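Local coordinates for protein titin (Homo sapiens, PDB 1WAA) that serves as a giant elastic protein of muscle, this immunoglobulin domain being one of the folded units strung along its chain, at residues Ser30-Trp38 and Ile53-Leu62. Residues are numbered along the deposited sequence; the frame is centred on the assembly and turned at random.
Sequences SEPDVHGQW and IIEEGKKHIL. Unlike the reference sequence in segment 53-62: Glu56 (reference Asp). With ZN (zinc ion), chain Z; ZN (zinc ion), chain R.
The indole of Trp38 carries Leu62 on one face: Leu62 CB stands 3.6 Å from the centroid of the Trp38 six-membered ring, 3° off its normal, a CH-pi contact. His60 O lies at the indole edge, 3.7 Å from Trp38 CZ2, while Ile53 CG2 comes in obliquely, 3.6 Å from Trp38 CD1. This is the core of an immunoglobulin I-set beta sandwich: Trp38 reaches from strand 37-40 of one sheet to the hairpin 51-64 of the other, and Phe77 meets its ring edge-to-face. Without the indole, with an alanine here, Leu62 CB would probably lose its aromatic platform and a gap would open between the sheets. Further along, with CG anti to the carbonyl carbon (chi1 -77°), the His60 ring extends toward the loop leading into strand 37-40 and brings its NE2 edge to Val34 O; the hydrogen bond from His60 NE2 is weak, bent to 130°. At the hairpin's type II' turn, Lys58 CG runs alongside the Pro32 ring. Asp33 OD2 binds a zinc ion shared with an acidic side chain of a neighbouring chain. Water knits the loop to the turn: one molecule donates to Asp33 OD1 at 2.6 Å and accepts from Gly57 N at 2.9 Å.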
ATOM      1  N   SER E  30     -10.159  -7.878  10.801  1.00 22.75           N
ATOM      2  CA  SER E  30     -11.038  -6.758  11.129  1.00 24.03           C
ATOM      3  C   SER E  30     -10.459  -5.408  10.693  1.00 24.85           C
ATOM      4  O   SER E  30     -11.182  -4.413  10.663  1.00 24.73           O
ATOM      5  CB  SER E  30     -11.331  -6.745  12.639  1.00 23.71           C
ATOM      6  OG  SER E  30     -10.111  -6.696  13.354  1.00 21.39           O
ATOM      7  N   GLU E  31      -9.171  -5.402  10.346  1.00 25.34           N
ATOM      8  CA  GLU E  31      -8.395  -4.184  10.046  1.00 25.72           C
ATOM      9  C   GLU E  31      -7.401  -4.433   8.940  1.00 24.62           C
ATOM     10  O   GLU E  31      -6.835  -5.544   8.844  1.00 25.04           O
ATOM     11  CB  GLU E  31      -7.612  -3.721  11.283  1.00 26.97           C
ATOM     12  CG  GLU E  31      -8.497  -3.232  12.437  1.00 33.46           C
ATOM     13  CD  GLU E  31      -9.056  -1.804  12.211  1.00 42.45           C
ATOM     14  OE1 GLU E  31     -10.120  -1.470  12.788  1.00 44.60           O
ATOM     15  OE2 GLU E  31      -8.422  -1.012  11.460  1.00 47.57           O
ATOM     16  N   PRO E  32      -7.192  -3.417   8.090  1.00 23.68           N
ATOM     17  CA  PRO E  32      -6.216  -3.513   6.999  1.00 23.81           C
ATOM     18  C   PRO E  32      -4.780  -3.313   7.491  1.00 24.05           C
ATOM     19  O   PRO E  32      -4.568  -2.801   8.604  1.00 25.34           O
ATOM     20  CB  PRO E  32      -6.605  -2.341   6.078  1.00 24.47           C
ATOM     21  CG  PRO E  32      -7.281  -1.311   7.010  1.00 22.24           C
ATOM     22  CD  PRO E  32      -7.909  -2.123   8.109  1.00 20.51           C
ATOM     23  N   ASP E  33      -3.808  -3.721   6.676  1.00 24.62           N
ATOM     24  CA  ASP E  33      -2.414  -3.363   6.916  1.00 24.60           C
ATOM     25  C   ASP E  33      -1.851  -3.933   8.214  1.00 24.46           C
ATOM     26  O   ASP E  33      -1.013  -3.315   8.847  1.00 26.25           O
ATOM     27  CB  ASP E  33      -2.236  -1.834   6.928  1.00 25.42           C
ATOM     28  CG  ASP E  33      -2.538  -1.177   5.575  1.00 28.60           C
ATOM     29  OD1 ASP E  33      -2.690  -1.897   4.539  1.00 27.80           O
ATOM     30  OD2 ASP E  33      -2.612   0.082   5.518  1.00 34.77           O
ATOM     31  N   VAL E  34      -2.336  -5.087   8.617  1.00 24.70           N
ATOM     32  CA  VAL E  34      -1.819  -5.773   9.800  1.00 24.95           C
ATOM     33  C   VAL E  34      -0.857  -6.833   9.293  1.00 25.56           C
ATOM     34  O   VAL E  34      -1.219  -7.618   8.412  1.00 27.41           O
ATOM     35  CB  VAL E  34      -2.930  -6.431  10.582  1.00 24.01           C
ATOM     36  CG1 VAL E  34      -2.383  -7.040  11.824  1.00 27.02           C
ATOM     37  CG2 VAL E  34      -3.948  -5.366  10.983  1.00 27.73           C
ATOM     38  N   HIS E  35       0.354  -6.837   9.841  1.00 24.49           N
ATOM     39  CA  HIS E  35       1.395  -7.784   9.451  1.00 27.25           C
ATOM     40  C   HIS E  35       1.100  -9.191   9.952  1.00 28.39           C
ATOM     41  O   HIS E  35       0.908  -9.403  11.156  1.00 30.62           O
ATOM     42  CB  HIS E  35       2.792  -7.340   9.926  1.00 25.20           C
ATOM     43  CG  HIS E  35       3.887  -8.190   9.365  1.00 35.72           C
ATOM     44  ND1 HIS E  35       4.495  -7.920   8.152  1.00 36.69           N
ATOM     45  CD2 HIS E  35       4.430  -9.355   9.809  1.00 40.07           C
ATOM     46  CE1 HIS E  35       5.388  -8.864   7.893  1.00 40.48           C
ATOM     47  NE2 HIS E  35       5.368  -9.745   8.880  1.00 40.23           N
ATOM     48  N   GLY E  36       1.043 -10.137   9.023  1.00 29.85           N
ATOM     49  CA  GLY E  36       0.650 -11.503   9.366  1.00 30.77           C
ATOM     50  C   GLY E  36       1.718 -12.538   9.059  1.00 30.19           C
ATOM     51  O   GLY E  36       2.601 -12.305   8.233  1.00 31.15           O
ATOM     52  N   GLN E  37       1.676 -13.694   9.682  1.00 27.74           N
ATOM     53  CA  GLN E  37       2.642 -14.806   9.538  1.00 27.01           C
ATOM     54  C   GLN E  37       1.875 -16.110   9.307  1.00 26.27           C
ATOM     55  O   GLN E  37       0.918 -16.428  10.032  1.00 26.38           O
ATOM     56  CB  GLN E  37       3.486 -14.912  10.834  1.00 25.37           C
ATOM     57  OE1 GLN E  37       6.445 -16.665  12.313  1.00 38.29           O
ATOM     58  N   TRP E  38       2.317 -16.841   8.307  1.00 24.94           N
ATOM     59  CA  TRP E  38       1.731 -18.147   7.986  1.00 23.40           C
ATOM     60  C   TRP E  38       2.650 -19.293   8.412  1.00 26.07           C
ATOM     61  O   TRP E  38       3.882 -19.140   8.486  1.00 23.49           O
ATOM     62  CB  TRP E  38       1.510 -18.300   6.478  1.00 22.37           C
ATOM     63  CG  TRP E  38       0.515 -17.314   5.870  1.00 22.82           C
ATOM     64  CD1 TRP E  38       0.773 -16.069   5.440  1.00 23.67           C
ATOM     65  CD2 TRP E  38      -0.868 -17.572   5.646  1.00 23.86           C
ATOM     66  NE1 TRP E  38      -0.441 -15.531   4.931  1.00 24.29           N
ATOM     67  CE2 TRP E  38      -1.401 -16.430   5.055  1.00 22.10           C
ATOM     68  CE3 TRP E  38      -1.707 -18.669   5.895  1.00 19.75           C
ATOM     69  CZ2 TRP E  38      -2.746 -16.323   4.674  1.00 22.13           C
ATOM     70  CZ3 TRP E  38      -3.060 -18.555   5.516  1.00 22.43           C
ATOM     71  CH2 TRP E  38      -3.556 -17.428   4.928  1.00 22.88           C
ATOM     72  N   ILE E  53       2.972 -15.512  -0.459  1.00 24.95           N
ATOM     73  CA  ILE E  53       2.317 -14.889   0.690  1.00 26.10           C
ATOM     74  C   ILE E  53       1.846 -13.494   0.248  1.00 26.40           C
ATOM     75  O   ILE E  53       2.651 -12.657  -0.151  1.00 26.18           O
ATOM     76  CB  ILE E  53       3.301 -14.787   1.886  1.00 26.85           C
ATOM     77  CG1 ILE E  53       3.767 -16.186   2.319  1.00 28.99           C
ATOM     78  CG2 ILE E  53       2.680 -14.074   3.072  1.00 28.99           C
ATOM     79  CD1 ILE E  53       4.792 -16.183   3.473  1.00 27.76           C
ATOM     80  N   ILE E  54       0.535 -13.291   0.295  1.00 26.32           N
ATOM     81  CA  ILE E  54      -0.140 -12.138  -0.303  1.00 26.24           C
ATOM     82  C   ILE E  54      -0.907 -11.379   0.776  1.00 26.27           C
ATOM     83  O   ILE E  54      -1.551 -12.004   1.651  1.00 25.61           O
ATOM     84  CB  ILE E  54      -1.173 -12.637  -1.390  1.00 26.93           C
ATOM     85  CG1 ILE E  54      -0.492 -13.513  -2.470  1.00 28.66           C
ATOM     86  CG2 ILE E  54      -2.065 -11.475  -1.944  1.00 28.04           C
ATOM     87  CD1 ILE E  54       0.378 -12.797  -3.434  1.00 30.38           C
ATOM     88  N   GLU E  55      -0.811 -10.051   0.739  1.00 25.17           N
ATOM     89  CA  GLU E  55      -1.659  -9.190   1.585  1.00 26.54           C
ATOM     90  C   GLU E  55      -2.265  -8.054   0.765  1.00 26.26           C
ATOM     91  O   GLU E  55      -1.595  -7.427  -0.066  1.00 26.42           O
ATOM     92  CB  GLU E  55      -0.871  -8.628   2.761  1.00 26.95           C
ATOM     93  N   GLU E  56      -3.548  -7.807   0.987  1.00 25.33           N
ATOM     94  CA  GLU E  56      -4.169  -6.629   0.464  1.00 24.52           C
ATOM     95  C   GLU E  56      -5.319  -6.178   1.326  1.00 24.64           C
ATOM     96  O   GLU E  56      -6.352  -6.855   1.389  1.00 23.25           O
ATOM     97  CB  GLU E  56      -4.632  -6.789  -0.966  1.00 24.93           C
ATOM     98  CG  GLU E  56      -4.914  -5.371  -1.471  1.00 29.69           C
ATOM     99  CD  GLU E  56      -6.082  -5.288  -2.340  1.00 35.46           C
ATOM    100  OE1 GLU E  56      -6.298  -6.308  -3.001  1.00 27.74           O
ATOM    101  OE2 GLU E  56      -6.750  -4.203  -2.388  1.00 36.84           O
ATOM    102  N   GLY E  57      -5.132  -5.030   1.983  1.00 22.96           N
ATOM    103  CA  GLY E  57      -6.136  -4.494   2.922  1.00 25.47           C
ATOM    104  C   GLY E  57      -6.368  -5.491   4.047  1.00 25.00           C
ATOM    105  O   GLY E  57      -5.408  -5.953   4.661  1.00 27.67           O
ATOM    106  N   LYS E  58      -7.628  -5.846   4.278  1.00 24.39           N
ATOM    107  CA  LYS E  58      -8.020  -6.813   5.314  1.00 24.64           C
ATOM    108  C   LYS E  58      -7.755  -8.272   4.955  1.00 24.60           C
ATOM    109  O   LYS E  58      -7.830  -9.179   5.813  1.00 24.50           O
ATOM    110  CB  LYS E  58      -9.514  -6.645   5.651  1.00 24.44           C
ATOM    111  CG  LYS E  58      -9.847  -5.295   6.203  1.00 23.05           C
ATOM    112  CD  LYS E  58     -11.188  -5.265   6.864  1.00 26.39           C
ATOM    113  CE  LYS E  58     -12.309  -5.252   5.868  1.00 35.63           C
ATOM    114  NZ  LYS E  58     -13.589  -4.952   6.587  1.00 45.02           N
ATOM    115  N   LYS E  59      -7.434  -8.488   3.687  1.00 24.69           N
ATOM    116  CA  LYS E  59      -7.234  -9.809   3.120  1.00 26.01           C
ATOM    117  C   LYS E  59      -5.796 -10.331   3.190  1.00 28.13           C
ATOM    118  O   LYS E  59      -4.839  -9.624   2.865  1.00 28.63           O
ATOM    119  CB  LYS E  59      -7.674  -9.795   1.654  1.00 26.79           C
ATOM    120  CG  LYS E  59      -9.061 -10.322   1.479  1.00 35.15           C
ATOM    121  CD  LYS E  59      -9.114 -11.811   1.780  1.00 34.55           C
ATOM    122  CE  LYS E  59     -10.435 -12.118   2.455  1.00 38.43           C
ATOM    123  NZ  LYS E  59     -11.640 -11.557   1.749  1.00 32.60           N
ATOM    124  N   HIS E  60      -5.654 -11.578   3.630  1.00 27.96           N
ATOM    125  CA  HIS E  60      -4.385 -12.272   3.607  1.00 26.18           C
ATOM    126  C   HIS E  60      -4.550 -13.588   2.869  1.00 26.37           C
ATOM    127  O   HIS E  60      -5.476 -14.338   3.138  1.00 26.18           O
ATOM    128  CB  HIS E  60      -3.931 -12.537   5.005  1.00 26.40           C
ATOM    129  CG  HIS E  60      -3.371 -11.338   5.683  1.00 26.45           C
ATOM    130  ND1 HIS E  60      -4.170 -10.368   6.251  1.00 32.66           N
ATOM    131  CD2 HIS E  60      -2.095 -10.945   5.881  1.00 22.61           C
ATOM    132  CE1 HIS E  60      -3.406  -9.437   6.788  1.00 27.30           C
ATOM    133  NE2 HIS E  60      -2.146  -9.772   6.588  1.00 30.82           N
ATOM    134  N   ILE E  61      -3.662 -13.847   1.918  1.00 25.63           N
ATOM    135  CA  ILE E  61      -3.773 -15.032   1.084  1.00 25.22           C
ATOM    136  C   ILE E  61      -2.490 -15.828   1.089  1.00 25.57           C
ATOM    137  O   ILE E  61      -1.408 -15.249   1.124  1.00 25.53           O
ATOM    138  CB  ILE E  61      -4.188 -14.611  -0.337  1.00 25.61           C
ATOM    139  CG1 ILE E  61      -5.642 -14.116  -0.325  1.00 23.05           C
ATOM    140  CG2 ILE E  61      -3.963 -15.748  -1.388  1.00 23.64           C
ATOM    141  CD1 ILE E  61      -5.942 -13.074  -1.362  1.00 24.95           C
ATOM    142  N   LEU E  62      -2.613 -17.154   1.053  1.00 25.28           N
ATOM    143  CA  LEU E  62      -1.457 -18.017   0.902  1.00 24.30           C
ATOM    144  C   LEU E  62      -1.715 -18.909  -0.300  1.00 25.44           C
ATOM    145  O   LEU E  62      -2.770 -19.559  -0.358  1.00 25.00           O
ATOM    146  CB  LEU E  62      -1.300 -18.914   2.125  1.00 26.56           C
ATOM    147  CG  LEU E  62      -0.201 -19.977   2.010  1.00 24.70           C
ATOM    148  CD1 LEU E  62       1.172 -19.330   1.964  1.00 22.09           C
ATOM    149  CD2 LEU E  62      -0.282 -20.923   3.155  1.00 23.63           C
TER
HETATM  150 ZN    ZN Z1090       4.216  -6.245   6.836  0.50 18.28          ZN
HETATM  151 ZN    ZN R1091      -3.482   0.670   3.884  0.80 27.00          ZN
HETATM  152  O   HOH W   1      -4.688  -6.786   7.484  1.00 14.04           O
HETATM  153  O   HOH W   2      -2.740  -5.540   4.242  1.00 28.23           O
HETATM  154  O   HOH W   3      -3.358  -2.739   2.166  1.00 40.67           O
HETATM  155  O   HOH W   4      -2.083   0.581   2.397  1.00 28.19           O
HETATM  156  O   HOH W   5       4.183  -4.789   8.237  1.00 22.58           O
HETATM  157  O   HOH W   6       2.119  -5.715   6.879  1.00 24.92           O
HETATM  158  O   HOH W   7       3.665  -7.664   5.368  1.00 27.73           O